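Local structure of NolR (4OMZ) at residues A[22-26]-A[89-94]. The protein is a DNA-binding transcription factor of the ArsR family that regulates nodulation and symbiosis genes in the rhizobium Sinorhizobium fredii. Sequence-based numbering, arbitrary orientation.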
# COMPACT_ATOMS: atom_id res chain seq x y z
N PHE A 22 -2.91 -6.22 -3.83
CA PHE A 22 -1.95 -5.41 -4.58
C PHE A 22 -1.11 -4.50 -3.67
O PHE A 22 0.14 -4.51 -3.71
CB PHE A 22 -2.72 -4.60 -5.62
CG PHE A 22 -1.98 -3.41 -6.14
CD1 PHE A 22 -0.82 -3.56 -6.88
CD2 PHE A 22 -2.45 -2.13 -5.90
CE1 PHE A 22 -0.15 -2.46 -7.38
CE2 PHE A 22 -1.78 -1.02 -6.39
CZ PHE A 22 -0.63 -1.18 -7.13
N LEU A 23 -1.79 -3.72 -2.84
CA LEU A 23 -1.11 -2.80 -1.93
C LEU A 23 -0.18 -3.55 -1.00
O LEU A 23 0.90 -3.07 -0.64
CB LEU A 23 -2.10 -1.99 -1.10
CG LEU A 23 -2.91 -0.92 -1.82
CD1 LEU A 23 -3.83 -0.25 -0.82
CD2 LEU A 23 -1.96 0.06 -2.46
N SER A 24 -0.61 -4.75 -0.61
CA SER A 24 0.19 -5.59 0.27
C SER A 24 1.47 -5.97 -0.44
O SER A 24 2.53 -6.03 0.19
CB SER A 24 -0.58 -6.85 0.66
OG SER A 24 -1.60 -6.54 1.59
N ALA A 25 1.38 -6.22 -1.75
CA ALA A 25 2.59 -6.48 -2.52
C ALA A 25 3.50 -5.26 -2.49
O ALA A 25 4.73 -5.40 -2.49
CB ALA A 25 2.26 -6.84 -3.95
N MET A 26 2.92 -4.07 -2.48
CA MET A 26 3.78 -2.88 -2.46
C MET A 26 4.15 -2.36 -1.06
O MET A 26 5.14 -1.64 -0.92
CB MET A 26 3.13 -1.74 -3.24
CG MET A 26 3.07 -1.98 -4.73
SD MET A 26 2.58 -0.50 -5.61
CE MET A 26 4.09 0.46 -5.49
N SER A 89 -0.22 -0.03 -12.58
CA SER A 89 -0.61 0.05 -11.17
C SER A 89 0.53 0.56 -10.28
O SER A 89 0.38 1.53 -9.52
CB SER A 89 -1.06 -1.31 -10.66
OG SER A 89 -2.22 -1.75 -11.34
N VAL A 90 1.68 -0.11 -10.39
CA VAL A 90 2.86 0.26 -9.61
C VAL A 90 3.23 1.70 -9.91
O VAL A 90 3.52 2.47 -9.00
CB VAL A 90 4.07 -0.66 -9.91
CG1 VAL A 90 5.34 -0.09 -9.30
CG2 VAL A 90 3.81 -2.06 -9.38
N MET A 91 3.18 2.08 -11.17
CA MET A 91 3.54 3.44 -11.54
C MET A 91 2.57 4.47 -10.96
O MET A 91 2.99 5.55 -10.55
CB MET A 91 3.63 3.58 -13.06
CG MET A 91 5.00 3.20 -13.59
SD MET A 91 5.03 2.84 -15.35
CE MET A 91 6.12 1.43 -15.34
N LYS A 92 1.29 4.13 -10.91
CA LYS A 92 0.32 5.05 -10.32
C LYS A 92 0.54 5.21 -8.82
O LYS A 92 0.47 6.33 -8.29
CB LYS A 92 -1.11 4.59 -10.61
CG LYS A 92 -1.59 4.97 -12.00
CD LYS A 92 -2.82 4.19 -12.42
CE LYS A 92 -3.36 4.72 -13.73
NZ LYS A 92 -4.49 5.66 -13.51
N ILE A 93 0.83 4.11 -8.14
CA ILE A 93 1.07 4.20 -6.70
C ILE A 93 2.36 4.97 -6.42
O ILE A 93 2.40 5.82 -5.53
CB ILE A 93 1.12 2.82 -6.03
CG1 ILE A 93 -0.25 2.14 -6.14
CG2 ILE A 93 1.51 2.95 -4.57
CD1 ILE A 93 -1.38 2.95 -5.55
N LEU A 94 3.41 4.69 -7.19
CA LEU A 94 4.67 5.42 -7.05
C LEU A 94 4.45 6.90 -7.33
O LEU A 94 5.10 7.74 -6.73
CB LEU A 94 5.76 4.87 -7.98
CG LEU A 94 6.43 3.52 -7.70
CD1 LEU A 94 7.57 3.30 -8.68
CD2 LEU A 94 6.95 3.44 -6.29
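Phe22 and Ile93 approach from opposite directions and meet at the rim of the phenyl ring: Ile93 CG1 lies near the ring plane, 3.5 Å from Phe22 CZ. With its CG turned anti to the backbone N (chi1 161°), Phe22 reaches across to helix 88-101, where the same end of the ring also meets Ser89 obliquely, CZ to CB 3.6 Å. One turn later Met26 works on the other branch of the isoleucine. Its extended chain carries SD to 3.7 Å from Ile93 CB, and the bend at chi3 (74°) then turns CE to the same distance from Ile93 CG2. Ile93 thus illustrates how a beta-branched residue can serve two neighbours, CG1 meeting the aromatic ring and CG2 the methionine. Met26 CE also touches Val90 CG1 at 4.0 Å and Leu94 CD2 at 4.2 Å. An alanine in place of Phe22 would probably open a gap beside Ser89 and leave Ile93 CG1 without its aromatic partner. The axes of segments 22-26 and 89-94 approach to 11.3 Å, at 66°. The contact thereby joins the C-terminal end of helix 10-26 to the start of helix 88-101, which follows strand 80-84. Leu32 and Leu35 of helix 29-40 pack against Met26, while Tyr101 and Ala96 of the second subunit pack on Phe22 and Ile93, making the contact part of the dimer interface of this winged helix-turn-helix fold.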